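Long-range contacts in putative metal resistance protein (Proteus mirabilis, PDB 6C29), which probably takes part in protein disulfide reduction in the periplasm, this chain being the tandem immunoglobulin-fold N-terminal domain of ScsB that primes the disulfide isomerase ScsC: residues Arg19-Asp23 with Ala133-Phe137; Val92-Glu96 with Tyr141-Met145. All coordinates share one frame; numbering follows the deposited sequence.

Interaction 1 of 2, residues Arg19-Asp23 with Ala133-Phe137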
ATOM      1  N   ARG A  19       4.706 -13.623   9.000  1.00  9.49           N
ATOM      2  CA  ARG A  19       5.141 -13.539  10.385  1.00  9.64           C
ATOM      3  C   ARG A  19       4.719 -12.209  10.948  1.00 11.17           C
ATOM      4  O   ARG A  19       4.922 -11.202  10.291  1.00 10.47           O
ATOM      5  CB  ARG A  19       6.660 -13.670  10.488  1.00 10.77           C
ATOM      6  CG  ARG A  19       7.216 -13.450  11.919  1.00 14.90           C
ATOM      7  CD  ARG A  19       8.736 -13.707  11.959  1.00 17.13           C
ATOM      8  NE  ARG A  19       9.358 -13.444  13.263  1.00 21.24           N
ATOM      9  CZ  ARG A  19      10.336 -12.559  13.488  1.00 26.39           C
ATOM     10  NH1 ARG A  19      10.809 -11.779  12.515  1.00 29.15           N
ATOM     11  NH2 ARG A  19      10.850 -12.450  14.712  1.00 23.74           N
ATOM     12  N   ALA A  20       4.160 -12.199  12.158  1.00  9.89           N
ATOM     13  CA  ALA A  20       3.847 -10.971  12.847  1.00 11.09           C
ATOM     14  C   ALA A  20       4.573 -10.900  14.175  1.00 12.72           C
ATOM     15  O   ALA A  20       4.686 -11.908  14.886  1.00 12.20           O
ATOM     16  CB  ALA A  20       2.369 -10.832  13.056  1.00 12.92           C
ATOM     17  N   THR A  21       5.071  -9.714  14.488  1.00 13.68           N
ATOM     18  CA  THR A  21       5.720  -9.422  15.757  1.00 14.77           C
ATOM     19  C   THR A  21       5.146  -8.120  16.289  1.00 15.02           C
ATOM     20  O   THR A  21       4.599  -7.333  15.523  1.00 13.92           O
ATOM     21  CB  THR A  21       7.220  -9.290  15.611  1.00 16.14           C
ATOM     22  OG1 THR A  21       7.523  -8.319  14.601  1.00 16.92           O
ATOM     23  CG2 THR A  21       7.831 -10.644  15.258  1.00 15.29           C
ATOM     24  N   ALA A  22       5.219  -7.907  17.588  1.00 14.42           N
ATOM     25  CA  ALA A  22       4.567  -6.752  18.158  1.00 14.84           C
ATOM     26  C   ALA A  22       5.179  -6.294  19.457  1.00 16.01           C
ATOM     27  O   ALA A  22       5.849  -7.051  20.139  1.00 17.16           O
ATOM     28  CB  ALA A  22       3.086  -7.052  18.372  1.00 18.11           C
ATOM     29  N   ASP A  23       4.930  -5.027  19.761  1.00 17.05           N
ATOM     30  CA  ASP A  23       5.360  -4.396  21.003  1.00 20.20           C
ATOM     31  C   ASP A  23       4.224  -3.536  21.526  1.00 22.14           C
ATOM     32  O   ASP A  23       3.629  -2.781  20.775  1.00 22.53           O
ATOM     33  CB  ASP A  23       6.603  -3.561  20.748  1.00 28.10           C
ATOM     34  CG  ASP A  23       7.252  -3.066  22.020  1.00 42.26           C
ATOM     35  OD1 ASP A  23       6.822  -3.486  23.112  1.00 45.38           O
ATOM     36  OD2 ASP A  23       8.195  -2.258  21.918  1.00 51.02           O
ATOM     37  N   ALA A 133       8.900  -7.879  22.739  1.00 31.82           N
ATOM     38  CA  ALA A 133       9.157  -7.847  21.312  1.00 32.74           C
ATOM     39  C   ALA A 133      10.533  -8.454  21.058  1.00 28.39           C
ATOM     40  O   ALA A 133      11.405  -8.398  21.923  1.00 28.15           O
ATOM     41  CB  ALA A 133       9.094  -6.428  20.781  1.00 34.71           C
ATOM     42  N   PRO A 134      10.733  -9.036  19.868  1.00 23.82           N
ATOM     43  CA  PRO A 134      12.077  -9.534  19.556  1.00 23.64           C
ATOM     44  C   PRO A 134      13.138  -8.446  19.706  1.00 24.60           C
ATOM     45  O   PRO A 134      12.838  -7.252  19.626  1.00 23.36           O
ATOM     46  CB  PRO A 134      11.955  -9.978  18.089  1.00 28.28           C
ATOM     47  CG  PRO A 134      10.500 -10.219  17.880  1.00 29.54           C
ATOM     48  CD  PRO A 134       9.789  -9.226  18.752  1.00 27.47           C
ATOM     49  N   ALA A 135      14.384  -8.855  19.897  1.00 27.66           N
ATOM     50  CA  ALA A 135      15.464  -7.918  20.208  1.00 29.07           C
ATOM     51  C   ALA A 135      15.608  -6.774  19.195  1.00 28.58           C
ATOM     52  O   ALA A 135      15.858  -5.620  19.561  1.00 30.25           O
ATOM     53  CB  ALA A 135      16.784  -8.667  20.310  1.00 28.34           C
ATOM     54  N   ASP A 136      15.466  -7.083  17.916  1.00 24.98           N
ATOM     55  CA  ASP A 136      15.678  -6.038  16.934  1.00 24.56           C
ATOM     56  C   ASP A 136      14.391  -5.517  16.325  1.00 23.57           C
ATOM     57  O   ASP A 136      14.378  -5.068  15.181  1.00 20.72           O
ATOM     58  CB  ASP A 136      16.634  -6.529  15.877  1.00 29.10           C
ATOM     59  CG  ASP A 136      16.071  -7.620  15.028  1.00 35.25           C
ATOM     60  OD1 ASP A 136      14.954  -8.116  15.278  1.00 33.87           O
ATOM     61  OD2 ASP A 136      16.799  -7.983  14.089  1.00 39.58           O
ATOM     62  N   PHE A 137      13.326  -5.543  17.117  1.00 21.85           N
ATOM     63  CA  PHE A 137      12.019  -5.071  16.640  1.00 17.70           C
ATOM     64  C   PHE A 137      12.045  -3.606  16.214  1.00 17.30           C
ATOM     65  O   PHE A 137      11.500  -3.277  15.157  1.00 16.74           O
ATOM     66  CB  PHE A 137      10.958  -5.294  17.719  1.00 17.68           C
ATOM     67  CG  PHE A 137       9.589  -4.867  17.313  1.00 16.48           C
ATOM     68  CD1 PHE A 137       8.790  -5.698  16.559  1.00 16.85           C
ATOM     69  CD2 PHE A 137       9.083  -3.638  17.712  1.00 18.06           C
ATOM     70  CE1 PHE A 137       7.533  -5.314  16.194  1.00 16.44           C
ATOM     71  CE2 PHE A 137       7.798  -3.250  17.354  1.00 18.23           C
ATOM     72  CZ  PHE A 137       7.028  -4.078  16.599  1.00 15.94           C
TER
HETATM   73  O   HOH W   1      12.594 -10.375  14.539  1.00 31.83           O

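Interaction 2 of 2, residues Val92-Glu96 with Tyr141-Met145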
ATOM      1  N   VAL A  92       6.973  -5.812   4.055  1.00 10.65           N
ATOM      2  CA  VAL A  92       6.733  -5.713   5.501  1.00 10.05           C
ATOM      3  C   VAL A  92       5.818  -4.546   5.788  1.00  9.34           C
ATOM      4  O   VAL A  92       6.153  -3.410   5.450  1.00 10.34           O
ATOM      5  CB  VAL A  92       8.035  -5.515   6.292  1.00 10.81           C
ATOM      6  CG1 VAL A  92       7.745  -5.501   7.799  1.00 11.42           C
ATOM      7  CG2 VAL A  92       8.997  -6.609   5.986  1.00 13.68           C
ATOM      8  N   PHE A  93       4.651  -4.814   6.380  1.00  8.40           N
ATOM      9  CA  PHE A  93       3.671  -3.807   6.702  1.00  9.21           C
ATOM     10  C   PHE A  93       3.795  -3.380   8.164  1.00 10.25           C
ATOM     11  O   PHE A  93       3.550  -4.190   9.054  1.00 12.04           O
ATOM     12  CB  PHE A  93       2.252  -4.333   6.437  1.00 11.13           C
ATOM     13  CG  PHE A  93       2.007  -4.742   5.016  1.00 10.18           C
ATOM     14  CD1 PHE A  93       1.867  -3.795   4.033  1.00  9.85           C
ATOM     15  CD2 PHE A  93       1.903  -6.085   4.654  1.00 11.07           C
ATOM     16  CE1 PHE A  93       1.646  -4.152   2.725  1.00 11.04           C
ATOM     17  CE2 PHE A  93       1.676  -6.442   3.338  1.00 12.41           C
ATOM     18  CZ  PHE A  93       1.540  -5.473   2.370  1.00 11.95           C
ATOM     19  N   PRO A  94       4.188  -2.126   8.432  1.00 10.14           N
ATOM     20  CA  PRO A  94       4.054  -1.593   9.788  1.00 10.77           C
ATOM     21  C   PRO A  94       2.620  -1.181  10.080  1.00 12.03           C
ATOM     22  O   PRO A  94       2.009  -0.501   9.249  1.00 13.75           O
ATOM     23  CB  PRO A  94       4.984  -0.378   9.795  1.00 10.77           C
ATOM     24  CG  PRO A  94       5.503  -0.228   8.374  1.00 12.30           C
ATOM     25  CD  PRO A  94       4.693  -1.116   7.500  1.00  9.90           C
ATOM     26  N   ILE A  95       2.118  -1.596  11.229  1.00 12.88           N
ATOM     27  CA  ILE A  95       0.761  -1.369  11.664  1.00 13.63           C
ATOM     28  C   ILE A  95       0.812  -0.801  13.082  1.00 14.60           C
ATOM     29  O   ILE A  95       1.711  -1.136  13.857  1.00 15.51           O
ATOM     30  CB  ILE A  95      -0.034  -2.670  11.624  1.00 16.28           C
ATOM     31  CG1 ILE A  95      -0.090  -3.201  10.182  1.00 16.20           C
ATOM     32  CG2 ILE A  95      -1.425  -2.466  12.159  1.00 21.42           C
ATOM     33  CD1 ILE A  95      -0.416  -4.654  10.095  1.00 20.19           C
ATOM     34  N   GLU A  96      -0.101   0.112  13.383  1.00 14.36           N
ATOM     35  CA  GLU A  96      -0.214   0.662  14.728  0.64 16.38           C
ATOM     36  C   GLU A  96      -1.662   0.566  15.172  1.00 17.28           C
ATOM     37  O   GLU A  96      -2.566   0.839  14.391  1.00 18.19           O
ATOM     38  CB  GLU A  96       0.272   2.109  14.771  0.64 19.24           C
ATOM     39  CG  GLU A  96       1.783   2.251  14.567  0.64 23.63           C
ATOM     40  CD  GLU A  96       2.275   3.697  14.550  0.64 27.43           C
ATOM     41  OE1 GLU A  96       2.558   4.245  15.640  0.64 27.81           O
ATOM     42  OE2 GLU A  96       2.392   4.291  13.448  0.64 32.14           O
ATOM     43  N   TYR A 141      11.252  -2.220  12.617  1.00 13.44           N
ATOM     44  CA  TYR A 141      10.125  -1.303  12.407  1.00 13.09           C
ATOM     45  C   TYR A 141      10.609  -0.060  11.649  1.00 14.20           C
ATOM     46  O   TYR A 141       9.930   0.416  10.722  1.00 13.35           O
ATOM     47  CB  TYR A 141       9.486  -0.886  13.748  1.00 13.80           C
ATOM     48  CG  TYR A 141       8.056  -0.515  13.582  1.00 13.63           C
ATOM     49  CD1 TYR A 141       7.684   0.739  13.169  1.00 14.09           C
ATOM     50  CD2 TYR A 141       7.056  -1.447  13.837  1.00 13.71           C
ATOM     51  CE1 TYR A 141       6.375   1.034  12.990  1.00 14.83           C
ATOM     52  CE2 TYR A 141       5.747  -1.164  13.656  1.00 15.71           C
ATOM     53  CZ  TYR A 141       5.405   0.084  13.253  1.00 15.67           C
ATOM     54  OH  TYR A 141       4.083   0.442  13.052  1.00 17.21           O
ATOM     55  N   ASN A 142      11.748   0.503  12.043  1.00 14.58           N
ATOM     56  CA  ASN A 142      12.272   1.682  11.360  1.00 15.46           C
ATOM     57  C   ASN A 142      12.694   1.379   9.932  1.00 14.45           C
ATOM     58  O   ASN A 142      12.506   2.211   9.048  1.00 14.63           O
ATOM     59  CB  ASN A 142      13.408   2.279  12.153  1.00 16.94           C
ATOM     60  CG  ASN A 142      12.921   2.989  13.405  1.00 22.56           C
ATOM     61  OD1 ASN A 142      11.763   3.396  13.497  1.00 23.72           O
ATOM     62  ND2 ASN A 142      13.810   3.149  14.369  1.00 23.78           N
ATOM     63  N   GLN A 143      13.277   0.219   9.705  1.00 13.72           N
ATOM     64  CA  GLN A 143      13.605  -0.197   8.345  1.00 12.79           C
ATOM     65  C   GLN A 143      12.352  -0.276   7.476  1.00 12.27           C
ATOM     66  O   GLN A 143      12.361   0.165   6.328  1.00 13.22           O
ATOM     67  CB  GLN A 143      14.309  -1.575   8.340  1.00 14.13           C
ATOM     68  CG  GLN A 143      15.738  -1.642   8.894  1.00 16.27           C
ATOM     69  CD  GLN A 143      16.739  -0.904   8.029  1.00 20.22           C
ATOM     70  OE1 GLN A 143      17.047  -1.355   6.924  1.00 27.91           O
ATOM     71  NE2 GLN A 143      17.220   0.225   8.501  1.00 24.18           N
ATOM     72  N   ALA A 144      11.256  -0.786   8.033  1.00 11.79           N
ATOM     73  CA  ALA A 144      10.014  -0.883   7.302  1.00 10.76           C
ATOM     74  C   ALA A 144       9.389   0.479   7.045  1.00 10.61           C
ATOM     75  O   ALA A 144       8.881   0.733   5.943  1.00 11.53           O
ATOM     76  CB  ALA A 144       9.040  -1.760   8.064  1.00 12.62           C
HETATM   77  N   MSE A 145       9.396   1.331   8.073  1.00 11.95           N
HETATM   78  CA  MSE A 145       8.843   2.671   7.934  1.00 11.94           C
HETATM   79  C   MSE A 145       9.592   3.495   6.915  1.00 12.49           C
HETATM   80  O   MSE A 145       8.986   4.362   6.248  1.00 15.01           O
HETATM   81  CB  MSE A 145       8.848   3.403   9.267  1.00 14.26           C
HETATM   82  CG  MSE A 145       7.798   2.960  10.223  1.00 18.84           C
HETATM   83 SE   MSE A 145       5.971   3.266   9.640  0.61 15.15          SE
HETATM   84  CE  MSE A 145       5.995   5.144   9.230  1.00 23.02           C
TER
HETATM   85  O   HOH W   2       8.182  -1.770   4.640  1.00 14.10           O

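Interaction 1 of 2, residues Arg19-Asp23 with Ala133-Phe137
Ala-133 rests its methyl on the end of the 19-23 segment, CB lying 3.4 Å from the carbonyl O of Ala-22 and also touching CB of Asp-23. Next in the chain, the Pro-134 ring points at the strand with its CG, which meets the Thr-21 methyl CG2 at 3.8 Å and, obliquely, the guanidinium of Arg-19. That guanidinium has the same Thr-21 methyl over one face, nearer its rim than its middle. Asp-136 reaches the strand through water alone: the water accepts a bond from Arg-19 NH2 (2.7 Å) and gives a weak one to Asp-136 OD1. Arg-19 is held more firmly elsewhere, by salt bridges to Glu-35 and Asp-4. Phe-137 closes the type I turn that begins at Pro-134, its N bonded to the Pro-134 O at 3.1 Å, and starts the helix 137-145. With CG trans to the backbone N (chi1 -179°), its ring is laid along the strand. Thr-21 OG1 sits in the ring plane at the edge, 3.4 Å from Phe-137 CE1, whereas Ala-22 offers its backbone to one face; CB of Asp-23 approaches CE2 obliquely at 3.6 Å. Leu-33 and Lys-31 of the adjoining strand 30-38 also touch the ring. Thus the turn leading into the helix packs on strand 16-24, an outermost strand of a four-stranded antiparallel sheet in an immunoglobulin-fold domain, within the DsbD N-terminal family region. No direct hydrogen bond joins the two segments, so their attachment rests mainly on van der Waals packing, including polar oxygens set against carbon, with a water link, weak on the aspartate side.

Interaction 2 of 2, residues Val92-Glu96 with Tyr141-Met145
Pro-94 is the densest point of the contact: its CB meets the phenol end of Tyr-141, 3.5 Å from CZ, while its CG touches both the Ala-144 methyl (3.9 Å) and the selenium of Met-145, a selenomethionine, at 3.7 Å. The Met-145 chain folds back at chi2 and chi3 (-63° and -54°), which sets SE against the CB-CG edge of the proline ring. The Ala-144 methyl also meets CG1 of Val-92, consistent with the close approach of 8.1 Å between the axes of the 92-96 and 141-145 segments. Tyr-141 reaches across to the strand and donates its hydroxyl proton to the Ile-95 carbonyl O at 3.0 Å. That oxygen lies in the ring plane at its edge, yet the hydroxyl stands well above the carbonyl plane, with a C=O...O angle of 106°. Lys-31 adds a cation-pi contact to the same ring. Strand 90-97 is an inner strand of an antiparallel sheet in an immunoglobulin-fold domain, and the helix runs almost at right angles to it, on the face to which Val-92 and Pro-94 point; Phe-93 turns the other way, toward the rings of Trp-69, Trp-71 and Tyr-87. Toward the margins Val-92, Glu-96 and Met-145 are partly exposed and less covered across the contact. Near Val-92, a water gives one bond to the Val-92 O (2.7 Å) and another to the Ala-144 O (2.9 Å), bridging strand and helix backbones. At the opposite end, Glu-96, in one of its two modelled conformers, passes the Tyr-141 hydroxyl with its CG, and its OE2 is hydrogen-bonded to His-70 NE2.

Both contacts bind the chain after strand 118-128 to the same antiparallel sheet, their centres 11 Å apart. Interaction 1 uses the turn leading into helix 137-145 and an outermost strand; interaction 2 uses the C-terminal part of that helix, 141-145, and an inner strand. Strand 30-38 lies between the two strands, with Leu-33 touching side chains of both contacts. Each is partly buried, but interaction 2 lies nearer the centre of the chain and has more buried residues among those that touch. Their polar chemistry differs accordingly: a direct hydroxyl-to-carbonyl bond and a backbone-bridging water in interaction 2, against a water link between charged side chains, weak on the aspartate side, in interaction 1.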